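Local coordinates for putative peptide ABC-transport system periplasmic peptide-binding protein (Campylobacter jejuni, PDB 4OEU), which probably captures a solute in the periplasm for uptake by an ABC transporter, and holds a nickel(II) ion together with histidine in this structure, at residues E332-A337 against K363-P368; M245-N250 against F413-D418; Y63-R68 against V118-F123. All coordinates share one frame; numbering follows the deposited sequence.

Contact 1: E332-A337 against K363-P368; sequences EFEIWA and KVVAKP
The indole of Trp-336 carries Val-365 on one face: CG1 stands 3.4 Å from the centroid of the six-membered ring, only 2° off its normal, a CH-pi contact. At the indole edge NE1 donates to Glu-334 OE1 at 3.1 Å, with the oxygen almost in the ring plane and reached on the anti side of the carboxylate; this bond helps fix the ring's rotation. Trp-336 CG lies beside its own backbone N (chi1 -73°), which brings the ring alongside Val-365. Lys-367 slants past the far rim of the indole, its CE 3.5 Å from Trp-336 CH2, and Phe-372 meets the same ring system with its plane strongly tilted. Glu-334 runs side by side with Lys-363, CG to CB 4.1 Å. Beneath these side chains the backbones form parallel bridges from Glu-334 with Lys-363 to Ala-337 with Ala-366, and the shortest bond, Ile-335 N to Lys-363 O, is 2.6 Å. On the reverse face Ile-335, Val-364 and Ala-337 meet helix 342-357. Two adjacent parallel strands linked by a helix that packs on one face make a beta-alpha-beta unit, here strand 329-338, helix 342-357 and strand 361-367.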
loop_
_atom_site.group_PDB
_atom_site.type_symbol
_atom_site.label_atom_id
_atom_site.label_comp_id
_atom_site.label_asym_id
_atom_site.label_seq_id
_atom_site.Cartn_x
_atom_site.Cartn_y
_atom_site.Cartn_z
ATOM N N GLU A 332 9.159 26.483 -13.217
ATOM C CA GLU A 332 7.726 26.273 -13.122
ATOM C C GLU A 332 7.389 24.797 -13.337
ATOM O O GLU A 332 7.997 24.137 -14.175
ATOM C CB GLU A 332 7.001 27.156 -14.138
ATOM C CG GLU A 332 5.490 27.145 -14.025
ATOM C CD GLU A 332 4.848 28.233 -14.860
ATOM O OE1 GLU A 332 5.512 28.736 -15.794
ATOM O OE2 GLU A 332 3.673 28.577 -14.596
ATOM N N PHE A 333 6.452 24.281 -12.547
ATOM C CA PHE A 333 5.917 22.933 -12.749
ATOM C C PHE A 333 4.556 22.798 -12.066
ATOM O O PHE A 333 4.139 23.694 -11.332
ATOM C CB PHE A 333 6.896 21.866 -12.238
ATOM C CG PHE A 333 7.208 21.973 -10.776
ATOM C CD1 PHE A 333 6.447 21.292 -9.838
ATOM C CD2 PHE A 333 8.273 22.753 -10.337
ATOM C CE1 PHE A 333 6.742 21.384 -8.487
ATOM C CE2 PHE A 333 8.572 22.852 -8.992
ATOM C CZ PHE A 333 7.806 22.167 -8.065
ATOM N N GLU A 334 3.864 21.692 -12.325
ATOM C CA GLU A 334 2.531 21.467 -11.770
ATOM C C GLU A 334 2.540 20.495 -10.590
ATOM O O GLU A 334 3.388 19.607 -10.509
ATOM C CB GLU A 334 1.567 20.940 -12.845
ATOM C CG GLU A 334 1.214 21.934 -13.955
ATOM C CD GLU A 334 0.998 21.251 -15.296
ATOM O OE1 GLU A 334 0.757 20.025 -15.307
ATOM O OE2 GLU A 334 1.050 21.936 -16.338
ATOM N N ILE A 335 1.606 20.699 -9.665
ATOM C CA ILE A 335 1.384 19.782 -8.551
ATOM C C ILE A 335 0.002 19.137 -8.684
ATOM O O ILE A 335 -1.020 19.817 -8.590
ATOM C CB ILE A 335 1.495 20.497 -7.188
ATOM C CG1 ILE A 335 2.871 21.143 -7.031
ATOM C CG2 ILE A 335 1.275 19.530 -6.048
ATOM C CD1 ILE A 335 2.984 21.999 -5.797
ATOM N N TRP A 336 -0.030 17.832 -8.930
ATOM C CA TRP A 336 -1.298 17.142 -9.108
ATOM C C TRP A 336 -1.746 16.445 -7.832
ATOM O O TRP A 336 -0.947 15.815 -7.128
ATOM C CB TRP A 336 -1.197 16.131 -10.249
ATOM C CG TRP A 336 -1.157 16.770 -11.597
ATOM C CD1 TRP A 336 -0.177 17.575 -12.093
ATOM C CD2 TRP A 336 -2.130 16.626 -12.641
ATOM N NE1 TRP A 336 -0.493 17.964 -13.375
ATOM C CE2 TRP A 336 -1.684 17.392 -13.735
ATOM C CE3 TRP A 336 -3.336 15.929 -12.753
ATOM C CZ2 TRP A 336 -2.404 17.480 -14.931
ATOM C CZ3 TRP A 336 -4.051 16.019 -13.941
ATOM C CH2 TRP A 336 -3.582 16.785 -15.013
ATOM N N ALA A 337 -3.034 16.566 -7.539
ATOM C CA ALA A 337 -3.612 15.896 -6.389
ATOM C C ALA A 337 -4.956 15.294 -6.761
ATOM O O ALA A 337 -5.689 15.841 -7.597
ATOM C CB ALA A 337 -3.764 16.862 -5.226
ATOM N N LYS A 363 1.652 25.227 -10.117
ATOM C CA LYS A 363 0.225 25.200 -10.393
ATOM C C LYS A 363 -0.363 23.933 -9.789
ATOM O O LYS A 363 0.116 22.830 -10.066
ATOM C CB LYS A 363 -0.039 25.234 -11.901
ATOM C CG LYS A 363 -1.491 25.468 -12.277
ATOM C CD LYS A 363 -1.712 25.341 -13.783
ATOM C CE LYS A 363 -3.200 25.381 -14.116
ATOM N NZ LYS A 363 -3.483 25.215 -15.572
ATOM N N VAL A 364 -1.388 24.085 -8.955
ATOM C CA VAL A 364 -2.045 22.924 -8.362
ATOM C C VAL A 364 -3.157 22.413 -9.275
ATOM O O VAL A 364 -4.086 23.158 -9.612
ATOM C CB VAL A 364 -2.640 23.234 -6.980
ATOM C CG1 VAL A 364 -3.372 22.007 -6.450
ATOM C CG2 VAL A 364 -1.546 23.670 -6.009
ATOM N N VAL A 365 -3.048 21.159 -9.700
ATOM C CA VAL A 365 -4.087 20.544 -10.526
ATOM C C VAL A 365 -4.814 19.456 -9.751
ATOM O O VAL A 365 -4.228 18.425 -9.414
ATOM C CB VAL A 365 -3.521 19.940 -11.831
ATOM C CG1 VAL A 365 -4.644 19.343 -12.667
ATOM C CG2 VAL A 365 -2.767 20.999 -12.621
ATOM N N ALA A 366 -6.090 19.686 -9.463
ATOM C CA ALA A 366 -6.869 18.714 -8.710
ATOM C C ALA A 366 -7.873 18.011 -9.618
ATOM O O ALA A 366 -8.834 18.619 -10.075
ATOM C CB ALA A 366 -7.585 19.394 -7.544
ATOM N N LYS A 367 -7.638 16.722 -9.869
ATOM C CA LYS A 367 -8.543 15.915 -10.680
ATOM C C LYS A 367 -8.849 14.613 -9.935
ATOM O O LYS A 367 -8.033 14.150 -9.128
ATOM C CB LYS A 367 -7.935 15.627 -12.064
ATOM C CG LYS A 367 -7.876 16.830 -13.011
ATOM C CD LYS A 367 -7.570 16.394 -14.447
ATOM C CE LYS A 367 -6.968 17.528 -15.282
ATOM N NZ LYS A 367 -7.913 18.660 -15.560
ATOM N N PRO A 368 -10.018 14.011 -10.213
ATOM C CA PRO A 368 -10.404 12.753 -9.555
ATOM C C PRO A 368 -9.412 11.610 -9.787
ATOM O O PRO A 368 -8.811 11.529 -10.856
ATOM C CB PRO A 368 -11.764 12.426 -10.194
ATOM C CG PRO A 368 -12.290 13.753 -10.667
ATOM C CD PRO A 368 -11.082 14.528 -11.097
#

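Contact 2: M245-N250 against F413-D418; sequences MFNLDN and FGHYHD
Leu-248 N and Gly-414 O make the backbone hydrogen bond of this contact, 3.0 Å and nearly straight, where a type I turn leaving strand 241-246 meets the loop before helix 419-429. That turn, Asn-247 to Asn-250, contains an Asx turn: Asn-247 OD1 accepts from Asp-249 N at 2.9 Å. Close backbone approach is possible because Gly-414 has no side chain, so its CA sits 3.4 Å from Phe-246 O in a CA-H...O contact. Two apolar contacts flank this point. Met-245 SD rests 3.8 Å from Phe-413 CB, the thioether reaching over the 413-414 peptide with CG anti to the backbone N (chi1 172°). Leu-248 runs alongside Tyr-416, its CD2 4.0 Å from CD1 at the ring edge, while Tyr-416 OH bonds to Asn-451 O. Two side-chain oxygens of the turn close on His-415, whose ND1 and NE2 are already bonded to Asp-403 OD1 and Ser-375 O, so that it is carbon CD2 that faces them. Asp-249 OD2 stands above the CD2 rim of one face of this imidazole, 3.3 Å from His-415 CD2, and the carboxylate and ring planes are only 11° apart. Asn-247 OD1 approaches His-415 CD2 at the ring edge, 3.2 Å away.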
loop_
_atom_site.group_PDB
_atom_site.type_symbol
_atom_site.label_atom_id
_atom_site.label_comp_id
_atom_site.label_asym_id
_atom_site.label_seq_id
_atom_site.Cartn_x
_atom_site.Cartn_y
_atom_site.Cartn_z
ATOM N N MET A 245 5.715 13.384 -4.933
ATOM C CA MET A 245 6.515 12.606 -5.868
ATOM C C MET A 245 7.095 13.509 -6.941
ATOM O O MET A 245 6.355 14.124 -7.707
ATOM C CB MET A 245 5.669 11.509 -6.527
ATOM C CG MET A 245 6.379 10.766 -7.659
ATOM S SD MET A 245 5.240 10.127 -8.924
ATOM C CE MET A 245 5.130 11.563 -9.995
ATOM N N PHE A 246 8.417 13.595 -7.002
ATOM C CA PHE A 246 9.050 14.293 -8.109
ATOM C C PHE A 246 9.008 13.411 -9.347
ATOM O O PHE A 246 9.264 12.216 -9.260
ATOM C CB PHE A 246 10.499 14.658 -7.778
ATOM C CG PHE A 246 10.643 15.606 -6.628
ATOM C CD1 PHE A 246 10.051 16.859 -6.672
ATOM C CD2 PHE A 246 11.391 15.258 -5.512
ATOM C CE1 PHE A 246 10.190 17.744 -5.616
ATOM C CE2 PHE A 246 11.546 16.146 -4.453
ATOM C CZ PHE A 246 10.942 17.386 -4.509
ATOM N N ASN A 247 8.679 13.991 -10.496
ATOM C CA ASN A 247 8.893 13.300 -11.762
ATOM C C ASN A 247 10.250 13.712 -12.286
ATOM O O ASN A 247 10.447 14.867 -12.642
ATOM C CB ASN A 247 7.794 13.628 -12.779
ATOM C CG ASN A 247 7.871 12.770 -14.037
ATOM O OD1 ASN A 247 8.942 12.295 -14.418
ATOM N ND2 ASN A 247 6.734 12.590 -14.702
ATOM N N LEU A 248 11.183 12.770 -12.336
ATOM C CA LEU A 248 12.558 13.095 -12.699
ATOM C C LEU A 248 12.743 13.227 -14.205
ATOM O O LEU A 248 13.856 13.460 -14.680
ATOM C CB LEU A 248 13.531 12.061 -12.114
ATOM C CG LEU A 248 13.785 12.289 -10.614
ATOM C CD1 LEU A 248 12.767 11.572 -9.743
ATOM C CD2 LEU A 248 15.213 11.926 -10.205
ATOM N N ASP A 249 11.649 13.102 -14.950
ATOM C CA ASP A 249 11.662 13.449 -16.364
ATOM C C ASP A 249 11.562 14.963 -16.555
ATOM O O ASP A 249 11.981 15.492 -17.586
ATOM C CB ASP A 249 10.498 12.786 -17.095
ATOM C CG ASP A 249 10.671 11.292 -17.249
ATOM O OD1 ASP A 249 11.806 10.788 -17.099
ATOM O OD2 ASP A 249 9.655 10.618 -17.511
ATOM N N ASN A 250 11.016 15.657 -15.557
ATOM C CA ASN A 250 10.819 17.106 -15.652
ATOM C C ASN A 250 12.135 17.880 -15.788
ATOM O O ASN A 250 13.108 17.597 -15.087
ATOM C CB ASN A 250 10.037 17.619 -14.438
ATOM C CG ASN A 250 9.736 19.111 -14.522
ATOM O OD1 ASN A 250 10.539 19.942 -14.100
ATOM N ND2 ASN A 250 8.574 19.452 -15.070
ATOM N N PHE A 413 6.712 5.511 -10.112
ATOM C CA PHE A 413 5.943 6.388 -10.996
ATOM C C PHE A 413 6.703 7.674 -11.344
ATOM O O PHE A 413 6.393 8.335 -12.345
ATOM C CB PHE A 413 4.577 6.711 -10.360
ATOM C CG PHE A 413 3.670 5.503 -10.201
ATOM C CD1 PHE A 413 3.481 4.613 -11.253
ATOM C CD2 PHE A 413 3.040 5.242 -8.995
ATOM C CE1 PHE A 413 2.643 3.496 -11.120
ATOM C CE2 PHE A 413 2.215 4.126 -8.846
ATOM C CZ PHE A 413 2.018 3.250 -9.913
ATOM N N GLY A 414 7.684 8.034 -10.519
ATOM C CA GLY A 414 8.465 9.240 -10.767
ATOM C C GLY A 414 9.720 8.973 -11.588
ATOM O O GLY A 414 10.520 9.886 -11.837
ATOM N N HIS A 415 9.891 7.713 -12.001
ATOM C CA HIS A 415 11.012 7.311 -12.857
ATOM C C HIS A 415 12.357 7.608 -12.191
ATOM O O HIS A 415 13.289 8.105 -12.821
ATOM C CB HIS A 415 10.902 8.006 -14.222
ATOM C CG HIS A 415 9.492 8.102 -14.724
ATOM N ND1 HIS A 415 8.803 7.017 -15.228
ATOM C CD2 HIS A 415 8.632 9.149 -14.778
ATOM C CE1 HIS A 415 7.585 7.394 -15.576
ATOM N NE2 HIS A 415 7.455 8.680 -15.317
ATOM N N TYR A 416 12.431 7.296 -10.901
ATOM C CA TYR A 416 13.617 7.515 -10.080
ATOM C C TYR A 416 14.673 6.428 -10.292
ATOM O O TYR A 416 14.360 5.237 -10.262
ATOM C CB TYR A 416 13.182 7.581 -8.614
ATOM C CG TYR A 416 14.271 7.768 -7.580
ATOM C CD1 TYR A 416 14.947 8.970 -7.458
ATOM C CD2 TYR A 416 14.578 6.749 -6.690
ATOM C CE1 TYR A 416 15.924 9.142 -6.487
ATOM C CE2 TYR A 416 15.541 6.907 -5.728
ATOM C CZ TYR A 416 16.211 8.100 -5.629
ATOM O OH TYR A 416 17.167 8.234 -4.658
ATOM N N HIS A 417 15.922 6.844 -10.484
ATOM C CA HIS A 417 17.033 5.933 -10.765
ATOM C C HIS A 417 18.248 6.305 -9.914
ATOM O O HIS A 417 18.946 7.286 -10.201
ATOM C CB HIS A 417 17.421 5.970 -12.250
ATOM C CG HIS A 417 16.437 5.301 -13.163
ATOM N ND1 HIS A 417 16.806 4.317 -14.058
ATOM C CD2 HIS A 417 15.103 5.482 -13.333
ATOM C CE1 HIS A 417 15.741 3.916 -14.731
ATOM N NE2 HIS A 417 14.697 4.607 -14.311
ATOM N N ASP A 418 18.488 5.536 -8.859
ATOM C CA ASP A 418 19.641 5.759 -7.998
ATOM C C ASP A 418 20.371 4.442 -7.758
ATOM O O ASP A 418 19.779 3.474 -7.274
ATOM C CB ASP A 418 19.213 6.397 -6.671
ATOM C CG ASP A 418 20.397 6.764 -5.784
ATOM O OD1 ASP A 418 20.800 7.949 -5.783
ATOM O OD2 ASP A 418 20.921 5.869 -5.078
#

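Contact 3: Y63-R68 against V118-F123; sequences YDIFLR and VKITLF
Tyr-63 pairs with Ile-120 through two short backbone hydrogen bonds, Tyr-63 N to Ile-120 O at 2.6 Å and Ile-120 N to Tyr-63 O at 2.7 Å. Beside them Tyr-63 CB packs on Ile-120 CB, and the ring reaches obliquely past Leu-122, CE2 to CD1 3.8 Å; Phe-129 meets the ring edge-to-face. Asp-64 turns to the other face of the sheet, where it forms a non-hydrogen-bonded pair with Lys-119. Their side chains run side by side into a salt bridge: Lys-119 NZ comes to OD1 of Asp-64 at 3.0 Å on its syn lone pair, with a weak second bond to OD2 at 3.3 Å. The lysine leaves its backbone extended, then bends at chi3 (-76°) and chi4 (-64°), which curls the ammonium back onto the carboxylate. Asp-64 OD1 also accepts from His-117 NE2, so two donors grip this oxygen. These strands are inner neighbours in a five-stranded antiparallel sheet, with 46-56 flanking strand 62-67 and 107-112 flanking strand 117-122; helix 81-92 covers the apolar face. Ile-65 returns to that face and forms the second hydrogen-bonded pair, its N 2.8 Å from Val-118 O and its O 3.0 Å from Val-118 N. The ethyl arm of Ile-65 crosses Ile-120 diagonally, CG1 to CD1 3.9 Å. Phe-66, on the Asp-64 face, turns from segment 118-123, and its ring meets that of His-117. At Leu-67 the side chain swings back to the covered face and packs against Ala-81 and Val-84 of the helix.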
loop_
_atom_site.group_PDB
_atom_site.type_symbol
_atom_site.label_atom_id
_atom_site.label_comp_id
_atom_site.label_asym_id
_atom_site.label_seq_id
_atom_site.Cartn_x
_atom_site.Cartn_y
_atom_site.Cartn_z
ATOM N N TYR A 63 12.513 -23.965 2.071
ATOM C CA TYR A 63 11.318 -23.856 2.896
ATOM C C TYR A 63 10.494 -25.134 2.828
ATOM O O TYR A 63 10.047 -25.538 1.753
ATOM C CB TYR A 63 10.461 -22.665 2.456
ATOM C CG TYR A 63 11.000 -21.307 2.848
ATOM C CD1 TYR A 63 10.393 -20.559 3.852
ATOM C CD2 TYR A 63 12.098 -20.759 2.200
ATOM C CE1 TYR A 63 10.874 -19.315 4.210
ATOM C CE2 TYR A 63 12.586 -19.516 2.552
ATOM C CZ TYR A 63 11.971 -18.801 3.555
ATOM O OH TYR A 63 12.462 -17.556 3.892
ATOM N N ASP A 64 10.314 -25.781 3.972
ATOM C CA ASP A 64 9.385 -26.896 4.071
ATOM C C ASP A 64 8.084 -26.396 4.682
ATOM O O ASP A 64 8.065 -25.889 5.804
ATOM C CB ASP A 64 9.976 -28.038 4.896
ATOM C CG ASP A 64 11.019 -28.825 4.128
ATOM O OD1 ASP A 64 10.631 -29.616 3.241
ATOM O OD2 ASP A 64 12.223 -28.649 4.403
ATOM N N ILE A 65 7.001 -26.517 3.920
ATOM C CA ILE A 65 5.715 -25.996 4.343
ATOM C C ILE A 65 4.713 -27.132 4.522
ATOM O O ILE A 65 4.508 -27.943 3.616
ATOM C CB ILE A 65 5.143 -24.995 3.317
ATOM C CG1 ILE A 65 6.183 -23.930 2.931
ATOM C CG2 ILE A 65 3.867 -24.373 3.844
ATOM C CD1 ILE A 65 6.494 -22.926 4.021
ATOM N N PHE A 66 4.096 -27.190 5.697
ATOM C CA PHE A 66 3.119 -28.235 6.007
ATOM C C PHE A 66 1.712 -27.648 6.019
ATOM O O PHE A 66 1.457 -26.641 6.686
ATOM C CB PHE A 66 3.444 -28.892 7.346
ATOM C CG PHE A 66 4.847 -29.411 7.432
ATOM C CD1 PHE A 66 5.169 -30.652 6.905
ATOM C CD2 PHE A 66 5.852 -28.650 8.013
ATOM C CE1 PHE A 66 6.465 -31.138 6.971
ATOM C CE2 PHE A 66 7.150 -29.128 8.083
ATOM C CZ PHE A 66 7.456 -30.374 7.559
ATOM N N LEU A 67 0.815 -28.255 5.247
ATOM C CA LEU A 67 -0.505 -27.672 5.032
ATOM C C LEU A 67 -1.571 -28.305 5.906
ATOM O O LEU A 67 -1.470 -29.469 6.276
ATOM C CB LEU A 67 -0.905 -27.810 3.564
ATOM C CG LEU A 67 0.119 -27.300 2.550
ATOM C CD1 LEU A 67 -0.345 -27.584 1.134
ATOM C CD2 LEU A 67 0.356 -25.809 2.735
ATOM N N ARG A 68 -2.598 -27.525 6.219
ATOM C CA ARG A 68 -3.813 -28.052 6.818
ATOM C C ARG A 68 -4.480 -28.980 5.809
ATOM O O ARG A 68 -4.355 -28.770 4.601
ATOM C CB ARG A 68 -4.762 -26.918 7.204
ATOM C CG ARG A 68 -4.199 -25.916 8.202
ATOM C CD ARG A 68 -5.277 -24.915 8.576
ATOM N NE ARG A 68 -6.434 -25.594 9.151
ATOM C CZ ARG A 68 -7.055 -25.214 10.261
ATOM N NH1 ARG A 68 -6.642 -24.136 10.917
ATOM N NH2 ARG A 68 -8.097 -25.907 10.711
ATOM N N VAL A 118 4.825 -29.282 0.984
ATOM C CA VAL A 118 5.457 -28.654 -0.164
ATOM C C VAL A 118 6.857 -28.167 0.210
ATOM O O VAL A 118 7.054 -27.603 1.287
ATOM C CB VAL A 118 4.609 -27.474 -0.686
ATOM C CG1 VAL A 118 5.446 -26.524 -1.521
ATOM C CG2 VAL A 118 3.415 -27.988 -1.475
ATOM N N LYS A 119 7.827 -28.390 -0.674
ATOM C CA LYS A 119 9.189 -27.916 -0.444
ATOM C C LYS A 119 9.578 -26.830 -1.442
ATOM O O LYS A 119 9.612 -27.059 -2.650
ATOM C CB LYS A 119 10.192 -29.068 -0.524
ATOM C CG LYS A 119 11.627 -28.637 -0.242
ATOM C CD LYS A 119 12.638 -29.713 -0.615
ATOM C CE LYS A 119 12.659 -30.841 0.400
ATOM N NZ LYS A 119 13.121 -30.354 1.730
ATOM N N ILE A 120 9.875 -25.646 -0.923
ATOM C CA ILE A 120 10.241 -24.518 -1.765
ATOM C C ILE A 120 11.733 -24.225 -1.655
ATOM O O ILE A 120 12.262 -24.037 -0.552
ATOM C CB ILE A 120 9.447 -23.261 -1.382
ATOM C CG1 ILE A 120 7.946 -23.568 -1.353
ATOM C CG2 ILE A 120 9.742 -22.119 -2.349
ATOM C CD1 ILE A 120 7.123 -22.523 -0.617
ATOM N N THR A 121 12.409 -24.192 -2.802
ATOM C CA THR A 121 13.836 -23.895 -2.830
ATOM C C THR A 121 14.108 -22.559 -3.537
ATOM O O THR A 121 13.511 -22.258 -4.574
ATOM C CB THR A 121 14.623 -25.020 -3.524
ATOM O OG1 THR A 121 14.253 -26.281 -2.949
ATOM C CG2 THR A 121 16.113 -24.819 -3.348
ATOM N N LEU A 122 15.035 -21.781 -2.983
ATOM C CA LEU A 122 15.313 -20.442 -3.476
ATOM C C LEU A 122 16.709 -20.370 -4.086
ATOM O O LEU A 122 17.610 -21.101 -3.664
ATOM C CB LEU A 122 15.216 -19.430 -2.332
ATOM C CG LEU A 122 13.893 -19.275 -1.579
ATOM C CD1 LEU A 122 13.949 -18.067 -0.653
ATOM C CD2 LEU A 122 12.726 -19.184 -2.534
ATOM N N PHE A 123 16.890 -19.501 -5.080
ATOM C CA PHE A 123 18.228 -19.219 -5.598
ATOM C C PHE A 123 19.049 -18.446 -4.577
ATOM O O PHE A 123 20.251 -18.655 -4.435
ATOM C CB PHE A 123 18.161 -18.439 -6.911
ATOM C CG PHE A 123 17.702 -19.256 -8.083
ATOM C CD1 PHE A 123 18.527 -20.229 -8.625
ATOM C CD2 PHE A 123 16.458 -19.046 -8.652
ATOM C CE1 PHE A 123 18.120 -20.980 -9.705
ATOM C CE2 PHE A 123 16.042 -19.797 -9.740
ATOM C CZ PHE A 123 16.873 -20.759 -10.265
#

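Overall arrangement
Contacts 1 and 2 both reach one mixed sheet, contact 2 through strand 241-246 alone; strand 379-384 lies between that strand and 329-338. Their centres are 16 Å apart. They touch where Phe-333 CB packs 4.1 Å from Asn-250 ND2, and along the chain contact 1 is nested within the loop closed by contact 2. Contact 3 closes earlier, in a separate antiparallel sheet, with its centre 48 Å from that of contact 1 and 38 Å from that of contact 2. Contact 2 comes nearest the bound histidine: the Phe-413 side chain lies about 4 Å from it, whereas the Ala-337 side chain of contact 1 is about 9 Å from the histidine and about 13 Å from the nickel ion.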